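PDB 4IAJ: conserved domain protein from Streptococcus pneumoniae, which is of unknown function but belongs to the DUF4649 (PF15507) family and folds into a small domain with an antiparallel sheet and two helices. Local coordinates for residues 9-14 against 60-65; 21-26 against 30-35; 56-59 against 64-67. One frame throughout, in Å; residues are numbered along the deposited sequence. Where two conformers were deposited one is given.

In the fold
From the N terminus, strand 7-12 is the first part to be used: contact 1 sets it against residues 60-65, closing a long loop that takes in most of the fold. Contact 2 is nested inside that loop, joining the end of strand 18-23 to helix 26-35. The two meet laterally, because strands 7-12 and 18-23 are sheet neighbours and Tyr62 packs on Phe23 and Gln33. Contact 3 follows contact 2 in series and is a short closure between residues 56-59, just after strand 54-56, and the start of helix 65-71. It shares Asp64 and Ile65 with contact 1, so one turn serves both, while Phe66 touches Glu30 and Gln33 of contact 2.

Contact 1: residues 9-14 against 60-65; sequences ITYIDA and GTYGDI. With EDO (1,2-ethanediol), chain P.
Ile9 lies against Tyr62 and Ile65, and both of its branches touch both partners. CB is only at the margin, 4.2 Å from Tyr62 CE2. From there CG2, anti to the backbone N, reaches both partners, with Tyr62 CD2 3.7 Å from it and Ile65 CD1 about as near. The other branch begins at CG1, which merely skirts Ile65, and ends at CD1, where the packing is again close: Ile9 CD1 is 3.7 Å from Tyr62 CE2, and it meets Ile65 CD1 tip to tip. Ile9 crosses the tyrosine side chain at roughly a right angle.

The loop leading into helix 65-71 packs here against part of one face of the sheet, together with helix 26-35, and Ile9 and Tyr11 of strand 7-12 are both directed at that loop. Phe29 of helix 26-35 and Leu49 of strand 46-51 also border Ile9, which places it in the buried layer between sheet and helices.

Tyr11 adds an aromatic neighbour beside Tyr62, their CD2 atoms 3.7 Å apart. The ring planes stand at 81° and the centroids 5.5 Å apart, an oblique pairing. At the turn, Thr61 OG1 accepts from Asp64 N at 3.3 Å in an ST motif, and the same hydroxyl shares a hydrogen bond of 2.7 Å with O1 of a 1,2-ethanediol molecule, probably from the crystallisation liquor.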
loop_
_atom_site.group_PDB
_atom_site.type_symbol
_atom_site.label_atom_id
_atom_site.label_comp_id
_atom_site.label_asym_id
_atom_site.label_seq_id
_atom_site.Cartn_x
_atom_site.Cartn_y
_atom_site.Cartn_z
ATOM N N ILE B 9 -23.968 1.546 -6.247
ATOM C CA ILE B 9 -22.943 0.911 -7.059
ATOM C C ILE B 9 -22.894 -0.574 -6.725
ATOM O O ILE B 9 -22.782 -0.944 -5.561
ATOM C CB ILE B 9 -21.552 1.509 -6.817
ATOM C CG1 ILE B 9 -21.549 3.032 -7.028
ATOM C CG2 ILE B 9 -20.534 0.844 -7.726
ATOM C CD1 ILE B 9 -20.287 3.707 -6.512
ATOM N N THR B 10 -22.982 -1.425 -7.743
ATOM C CA THR B 10 -22.860 -2.852 -7.520
ATOM C C THR B 10 -21.626 -3.335 -8.274
ATOM O O THR B 10 -21.414 -2.990 -9.428
ATOM C CB THR B 10 -24.114 -3.622 -7.949
ATOM O OG1 THR B 10 -25.236 -3.218 -7.150
ATOM C CG2 THR B 10 -23.909 -5.100 -7.752
ATOM N N TYR B 11 -20.790 -4.095 -7.589
ATOM C CA TYR B 11 -19.552 -4.588 -8.177
ATOM C C TYR B 11 -19.350 -6.034 -7.784
ATOM O O TYR B 11 -20.052 -6.560 -6.911
ATOM C CB TYR B 11 -18.371 -3.710 -7.765
ATOM C CG TYR B 11 -18.155 -3.620 -6.292
ATOM C CD1 TYR B 11 -17.471 -4.608 -5.604
ATOM C CD2 TYR B 11 -18.634 -2.541 -5.585
ATOM C CE1 TYR B 11 -17.278 -4.515 -4.228
ATOM C CE2 TYR B 11 -18.442 -2.436 -4.231
ATOM C CZ TYR B 11 -17.781 -3.421 -3.553
ATOM O OH TYR B 11 -17.623 -3.276 -2.199
ATOM N N ILE B 12 -18.417 -6.685 -8.467
ATOM C CA ILE B 12 -18.127 -8.103 -8.248
ATOM C C ILE B 12 -16.776 -8.198 -7.608
ATOM O O ILE B 12 -15.805 -7.720 -8.185
ATOM C CB ILE B 12 -18.067 -8.915 -9.557
ATOM C CG1 ILE B 12 -19.251 -8.572 -10.473
ATOM C CG2 ILE B 12 -18.012 -10.410 -9.250
ATOM C CD1 ILE B 12 -20.606 -8.884 -9.893
ATOM N N ASP B 13 -16.698 -8.822 -6.435
ATOM C CA ASP B 13 -15.432 -8.902 -5.711
ATOM C C ASP B 13 -14.668 -10.156 -6.126
ATOM O O ASP B 13 -15.112 -10.893 -7.026
ATOM C CB ASP B 13 -15.657 -8.807 -4.179
ATOM C CG ASP B 13 -16.339 -10.009 -3.583
ATOM O OD1 ASP B 13 -16.395 -11.104 -4.200
ATOM O OD2 ASP B 13 -16.851 -9.847 -2.451
ATOM N N ALA B 14 -13.541 -10.405 -5.473
ATOM C CA ALA B 14 -12.646 -11.489 -5.868
ATOM C C ALA B 14 -13.205 -12.884 -5.537
ATOM O O ALA B 14 -12.715 -13.886 -6.056
ATOM C CB ALA B 14 -11.280 -11.290 -5.230
ATOM N N GLY B 60 -16.310 -0.130 -16.461
ATOM C CA GLY B 60 -15.049 0.199 -15.848
ATOM C C GLY B 60 -15.020 -0.285 -14.423
ATOM O O GLY B 60 -15.935 -1.006 -13.973
ATOM N N THR B 61 -13.942 0.095 -13.744
ATOM C CA THR B 61 -13.693 -0.285 -12.368
ATOM C C THR B 61 -14.381 0.668 -11.421
ATOM O O THR B 61 -14.768 1.788 -11.797
ATOM C CB THR B 61 -12.195 -0.235 -12.020
ATOM O OG1 THR B 61 -11.704 1.090 -12.259
ATOM C CG2 THR B 61 -11.407 -1.207 -12.850
ATOM N N TYR B 62 -14.516 0.220 -10.174
ATOM C CA TYR B 62 -15.079 1.041 -9.130
ATOM C C TYR B 62 -14.236 2.297 -8.973
ATOM O O TYR B 62 -14.766 3.380 -8.861
ATOM C CB TYR B 62 -15.126 0.268 -7.809
ATOM C CG TYR B 62 -15.772 1.020 -6.671
ATOM C CD1 TYR B 62 -15.059 1.999 -5.966
ATOM C CD2 TYR B 62 -17.085 0.771 -6.298
ATOM C CE1 TYR B 62 -15.644 2.705 -4.939
ATOM C CE2 TYR B 62 -17.672 1.475 -5.258
ATOM C CZ TYR B 62 -16.937 2.434 -4.582
ATOM O OH TYR B 62 -17.522 3.142 -3.560
ATOM N N GLY B 63 -12.920 2.132 -8.985
ATOM C CA GLY B 63 -11.986 3.237 -8.799
ATOM C C GLY B 63 -12.110 4.348 -9.813
ATOM O O GLY B 63 -11.837 5.477 -9.494
ATOM N N ASP B 64 -12.550 4.027 -11.028
ATOM C CA ASP B 64 -12.695 5.040 -12.088
ATOM C C ASP B 64 -14.055 5.742 -12.131
ATOM O O ASP B 64 -14.276 6.626 -12.976
ATOM C CB ASP B 64 -12.444 4.394 -13.453
ATOM C CG ASP B 64 -10.986 4.193 -13.744
ATOM O OD1 ASP B 64 -10.142 4.888 -13.139
ATOM O OD2 ASP B 64 -10.677 3.357 -14.615
ATOM N N ILE B 65 -14.966 5.376 -11.238
ATOM C CA ILE B 65 -16.276 6.038 -11.197
ATOM C C ILE B 65 -16.197 7.521 -10.874
ATOM O O ILE B 65 -16.845 8.333 -11.535
ATOM C CB ILE B 65 -17.246 5.385 -10.202
ATOM C CG1 ILE B 65 -17.581 3.963 -10.639
ATOM C CG2 ILE B 65 -18.544 6.199 -10.139
ATOM C CD1 ILE B 65 -18.379 3.192 -9.606
HETATM C C1 EDO P . -8.255 1.178 -10.244
HETATM O O1 EDO P . -9.263 1.663 -11.141
HETATM C C2 EDO P . -7.745 2.249 -9.280
HETATM O O2 EDO P . -8.570 3.426 -9.251
#

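Contact 2: residues 21-26 against 30-35; sequences VTFESY and ERSQQA
Tyr26 and Glu30 make the close part of this contact, one turn apart at the start of helix 26-35. Glu30 N donates to Tyr26 O at 2.9 Å, a nearly straight helical bond (166°). Tyr26 CG is anti to the backbone N (chi1 -163°), which turns the ring to where the Glu30 carboxylate lies at its edge. From the same glutamate the chain runs extended beyond CG, and Glu30 OE2 comes to 3.5 Å from Tyr26 CE1. The carboxylate and ring planes are turned 68° apart. A second close touch joins strand to helix: Ser32 OG comes within 3.4 Å of Phe23 CE1, meeting the ring obliquely, while that hydroxyl is hydrogen-bonded to Phe29 O, whose own ring packs edge-to-face with Phe23.

The looser side faces solvent, with Glu24 and Arg31 exposed. There Asp28 has two partners: its carboxylate forms a salt bridge with Arg31, and its backbone N is capped by OG of Ser25, the N-cap residue at the helix start. Acid oxygens set beside ring C-H groups suggest a mildly favourable electrostatic attraction, added to the backbone bond that fixes this first helical turn.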
loop_
_atom_site.group_PDB
_atom_site.type_symbol
_atom_site.label_atom_id
_atom_site.label_comp_id
_atom_site.label_asym_id
_atom_site.label_seq_id
_atom_site.Cartn_x
_atom_site.Cartn_y
_atom_site.Cartn_z
ATOM N N VAL B 21 -22.978 -0.949 -2.650
ATOM C CA VAL B 21 -22.807 0.177 -1.724
ATOM C C VAL B 21 -23.677 1.318 -2.212
ATOM O O VAL B 21 -23.933 1.430 -3.405
ATOM C CB VAL B 21 -21.345 0.641 -1.571
ATOM C CG1 VAL B 21 -20.528 -0.446 -0.892
ATOM C CG2 VAL B 21 -20.710 1.014 -2.908
ATOM N N THR B 22 -24.140 2.146 -1.276
ATOM C CA THR B 22 -25.024 3.252 -1.597
ATOM C C THR B 22 -24.528 4.540 -0.947
ATOM O O THR B 22 -23.877 4.516 0.107
ATOM C CB THR B 22 -26.480 2.995 -1.131
ATOM O OG1 THR B 22 -26.531 2.919 0.294
ATOM C CG2 THR B 22 -27.017 1.699 -1.695
ATOM N N PHE B 23 -24.841 5.656 -1.591
ATOM C CA PHE B 23 -24.529 6.963 -1.057
ATOM C C PHE B 23 -25.793 7.785 -1.139
ATOM O O PHE B 23 -26.456 7.815 -2.178
ATOM C CB PHE B 23 -23.333 7.577 -1.806
ATOM C CG PHE B 23 -22.097 6.716 -1.738
ATOM C CD1 PHE B 23 -21.207 6.834 -0.678
ATOM C CD2 PHE B 23 -21.863 5.741 -2.701
ATOM C CE1 PHE B 23 -20.096 6.024 -0.603
ATOM C CE2 PHE B 23 -20.750 4.920 -2.626
ATOM C CZ PHE B 23 -19.864 5.062 -1.584
ATOM N N GLU B 24 -26.160 8.389 -0.009
ATOM C CA GLU B 24 -27.391 9.160 0.085
ATOM C C GLU B 24 -27.279 10.399 -0.787
ATOM O O GLU B 24 -28.222 10.751 -1.488
ATOM C CB GLU B 24 -27.708 9.547 1.532
ATOM C CG GLU B 24 -29.094 10.182 1.698
ATOM C CD GLU B 24 -29.499 10.392 3.156
ATOM O OE1 GLU B 24 -28.960 9.697 4.051
ATOM O OE2 GLU B 24 -30.375 11.246 3.405
ATOM N N SER B 25 -26.111 11.032 -0.773
ATOM C CA SER B 25 -25.844 12.172 -1.640
ATOM C C SER B 25 -24.546 12.011 -2.436
ATOM O O SER B 25 -23.688 11.169 -2.131
ATOM C CB SER B 25 -25.786 13.460 -0.804
ATOM O OG SER B 25 -24.600 13.511 -0.030
ATOM N N TYR B 26 -24.409 12.849 -3.456
ATOM C CA TYR B 26 -23.193 12.926 -4.247
ATOM C C TYR B 26 -22.007 13.325 -3.370
ATOM O O TYR B 26 -20.916 12.766 -3.519
ATOM C CB TYR B 26 -23.349 13.930 -5.392
ATOM C CG TYR B 26 -22.318 13.771 -6.481
ATOM C CD1 TYR B 26 -21.078 14.393 -6.396
ATOM C CD2 TYR B 26 -22.583 12.989 -7.594
ATOM C CE1 TYR B 26 -20.134 14.241 -7.396
ATOM C CE2 TYR B 26 -21.650 12.831 -8.599
ATOM C CZ TYR B 26 -20.428 13.457 -8.499
ATOM O OH TYR B 26 -19.517 13.295 -9.515
ATOM N N GLU B 30 -18.309 11.658 -2.733
ATOM C CA GLU B 30 -17.063 12.424 -2.811
ATOM C C GLU B 30 -16.255 12.332 -1.519
ATOM O O GLU B 30 -15.036 12.128 -1.560
ATOM C CB GLU B 30 -17.352 13.893 -3.130
ATOM C CG GLU B 30 -17.879 14.131 -4.532
ATOM C CD GLU B 30 -18.094 15.610 -4.820
ATOM O OE1 GLU B 30 -18.742 16.290 -3.990
ATOM O OE2 GLU B 30 -17.609 16.084 -5.867
ATOM N N ARG B 31 -16.934 12.489 -0.382
ATOM C CA ARG B 31 -16.314 12.304 0.917
ATOM C C ARG B 31 -15.644 10.934 1.022
ATOM O O ARG B 31 -14.525 10.848 1.532
ATOM C CB ARG B 31 -17.329 12.437 2.064
ATOM C CG ARG B 31 -17.236 13.732 2.849
ATOM C CD ARG B 31 -17.932 13.609 4.208
ATOM N NE ARG B 31 -19.372 13.381 4.065
ATOM C CZ ARG B 31 -20.266 14.321 3.753
ATOM N NH1 ARG B 31 -19.888 15.584 3.552
ATOM N NH2 ARG B 31 -21.549 14.000 3.640
ATOM N N SER B 32 -16.328 9.875 0.571
ATOM C CA SER B 32 -15.758 8.514 0.645
ATOM C C SER B 32 -14.513 8.381 -0.239
ATOM O O SER B 32 -13.542 7.695 0.134
ATOM C CB SER B 32 -16.789 7.426 0.287
ATOM O OG SER B 32 -17.010 7.323 -1.120
ATOM N N GLN B 33 -14.517 9.056 -1.391
ATOM C CA GLN B 33 -13.343 9.000 -2.263
ATOM C C GLN B 33 -12.147 9.719 -1.627
ATOM O O GLN B 33 -11.011 9.236 -1.750
ATOM C CB GLN B 33 -13.677 9.541 -3.655
ATOM C CG GLN B 33 -14.665 8.647 -4.395
ATOM C CD GLN B 33 -14.000 7.445 -5.020
ATOM O OE1 GLN B 33 -13.078 7.591 -5.812
ATOM N NE2 GLN B 33 -14.470 6.256 -4.682
ATOM N N GLN B 34 -12.389 10.813 -0.912
ATOM C CA GLN B 34 -11.316 11.538 -0.237
ATOM C C GLN B 34 -10.793 10.786 0.999
ATOM O O GLN B 34 -9.604 10.896 1.362
ATOM C CB GLN B 34 -11.783 12.954 0.151
ATOM C CG GLN B 34 -10.679 13.836 0.739
ATOM C CD GLN B 34 -11.056 15.315 0.833
ATOM O OE1 GLN B 34 -12.231 15.670 0.792
ATOM N NE2 GLN B 34 -10.049 16.185 0.968
ATOM N N ALA B 35 -11.662 9.999 1.628
ATOM C CA ALA B 35 -11.305 9.370 2.913
ATOM C C ALA B 35 -10.379 8.154 2.757
ATOM O O ALA B 35 -9.581 7.893 3.663
ATOM C CB ALA B 35 -12.560 8.999 3.708
#

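Contact 3: residues 56-59 against 64-67; sequences LDYH and DIFF
Tyr58 reaches across from the loop after strand 54-56 to the turn that starts helix 65-71, and its ring and hydroxyl meet different parts of that turn. The apolar part belongs to the ring. CG is anti to the backbone N (chi1 174°), which carries the ring towards the helix, and Tyr58 CE2 comes to rest 3.7 Å from Ile65 CG1. CZ lies nearly as close to the same methylene, so the isoleucine is met obliquely by the outer end of the ring. Val46 and Leu49 of strand 46-51 also touch the tyrosine, and Tyr68 offers its ring in an edge-to-face pairing; together these neighbours join the sheet, the loop and the last helix around one buried aromatic group.

Contacts of the hydroxyl form a second group. Tyr58 OH sits 3.3 Å from Asp64 CB, with the two side chains crossing at about a right angle and the ring and carboxylate planes 81° apart. It also passes 3.4 Å from Ile65 N, but the angle is too poor for a hydrogen bond. The real polar partner is Thr61 O, within the turn that the two segments enclose.

Backbone and subunit links make up the third group. Asp57 is the centre of an inverse gamma turn, in which Tyr58 N gives a weak bond of 2.9 Å to Leu56 O. Asp64 OD1 accepts from Gln34 NE2 of a neighbouring subunit, and His59 O accepts a hydrogen bond from Arg19 NH2 of a different neighbouring subunit.

A buried phenol thus has its oxygen satisfied by a main-chain carbonyl: the directed bond ties it to the loop, while the approach to the helix start rests on van der Waals packing against Ile65 and Asp64.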
loop_
_atom_site.group_PDB
_atom_site.type_symbol
_atom_site.label_atom_id
_atom_site.label_comp_id
_atom_site.label_asym_id
_atom_site.label_seq_id
_atom_site.Cartn_x
_atom_site.Cartn_y
_atom_site.Cartn_z
ATOM N N LEU B 56 -26.702 4.198 -15.261
ATOM C CA LEU B 56 -25.799 4.779 -16.245
ATOM C C LEU B 56 -25.098 3.615 -16.913
ATOM O O LEU B 56 -24.813 2.600 -16.278
ATOM C CB LEU B 56 -24.808 5.749 -15.606
ATOM C CG LEU B 56 -25.414 6.854 -14.738
ATOM C CD1 LEU B 56 -24.308 7.631 -14.033
ATOM C CD2 LEU B 56 -26.286 7.774 -15.574
ATOM N N ASP B 57 -24.836 3.756 -18.198
ATOM C CA ASP B 57 -24.243 2.693 -18.973
ATOM C C ASP B 57 -22.725 2.763 -18.802
ATOM O O ASP B 57 -22.004 3.199 -19.690
ATOM C CB ASP B 57 -24.685 2.812 -20.444
ATOM C CG ASP B 57 -24.260 1.614 -21.285
ATOM O OD1 ASP B 57 -24.154 0.504 -20.724
ATOM O OD2 ASP B 57 -24.006 1.785 -22.499
ATOM N N TYR B 58 -22.248 2.303 -17.644
ATOM C CA TYR B 58 -20.840 2.455 -17.251
ATOM C C TYR B 58 -20.074 1.143 -17.368
ATOM O O TYR B 58 -20.549 0.082 -16.969
ATOM C CB TYR B 58 -20.738 3.020 -15.825
ATOM C CG TYR B 58 -19.332 3.080 -15.290
ATOM C CD1 TYR B 58 -18.481 4.100 -15.648
ATOM C CD2 TYR B 58 -18.859 2.115 -14.414
ATOM C CE1 TYR B 58 -17.184 4.152 -15.169
ATOM C CE2 TYR B 58 -17.569 2.162 -13.923
ATOM C CZ TYR B 58 -16.737 3.182 -14.298
ATOM O OH TYR B 58 -15.459 3.234 -13.809
ATOM N N HIS B 59 -18.887 1.225 -17.939
ATOM C CA HIS B 59 -18.049 0.067 -18.120
ATOM C C HIS B 59 -16.683 0.464 -17.583
ATOM O O HIS B 59 -15.986 1.320 -18.152
ATOM C CB HIS B 59 -17.982 -0.338 -19.595
ATOM C CG HIS B 59 -19.308 -0.281 -20.296
ATOM N ND1 HIS B 59 -20.285 -1.236 -20.123
ATOM C CD2 HIS B 59 -19.823 0.632 -21.150
ATOM C CE1 HIS B 59 -21.343 -0.922 -20.848
ATOM N NE2 HIS B 59 -21.087 0.205 -21.486
ATOM N N ASP B 64 -12.550 4.027 -11.028
ATOM C CA ASP B 64 -12.695 5.040 -12.088
ATOM C C ASP B 64 -14.055 5.742 -12.131
ATOM O O ASP B 64 -14.276 6.626 -12.976
ATOM C CB ASP B 64 -12.444 4.394 -13.453
ATOM C CG ASP B 64 -10.986 4.193 -13.744
ATOM O OD1 ASP B 64 -10.142 4.888 -13.139
ATOM O OD2 ASP B 64 -10.677 3.357 -14.615
ATOM N N ILE B 65 -14.966 5.376 -11.238
ATOM C CA ILE B 65 -16.276 6.038 -11.197
ATOM C C ILE B 65 -16.197 7.521 -10.874
ATOM O O ILE B 65 -16.845 8.333 -11.535
ATOM C CB ILE B 65 -17.246 5.385 -10.202
ATOM C CG1 ILE B 65 -17.581 3.963 -10.639
ATOM C CG2 ILE B 65 -18.544 6.199 -10.139
ATOM C CD1 ILE B 65 -18.379 3.192 -9.606
ATOM N N PHE B 66 -15.385 7.880 -9.884
ATOM C CA PHE B 66 -15.246 9.281 -9.485
ATOM C C PHE B 66 -14.917 10.185 -10.675
ATOM O O PHE B 66 -15.544 11.214 -10.871
ATOM C CB PHE B 66 -14.180 9.411 -8.380
ATOM C CG PHE B 66 -14.007 10.805 -7.854
ATOM C CD1 PHE B 66 -14.837 11.294 -6.861
ATOM C CD2 PHE B 66 -13.001 11.623 -8.334
ATOM C CE1 PHE B 66 -14.684 12.580 -6.367
ATOM C CE2 PHE B 66 -12.841 12.906 -7.844
ATOM C CZ PHE B 66 -13.684 13.388 -6.858
ATOM N N PHE B 67 -13.943 9.791 -11.483
ATOM C CA PHE B 67 -13.537 10.609 -12.626
ATOM C C PHE B 67 -14.576 10.591 -13.741
ATOM O O PHE B 67 -14.863 11.627 -14.330
ATOM C CB PHE B 67 -12.173 10.139 -13.126
ATOM C CG PHE B 67 -11.102 10.291 -12.090
ATOM C CD1 PHE B 67 -10.558 11.539 -11.826
ATOM C CD2 PHE B 67 -10.711 9.208 -11.302
ATOM C CE1 PHE B 67 -9.591 11.701 -10.849
ATOM C CE2 PHE B 67 -9.743 9.365 -10.314
ATOM C CZ PHE B 67 -9.190 10.618 -10.085
#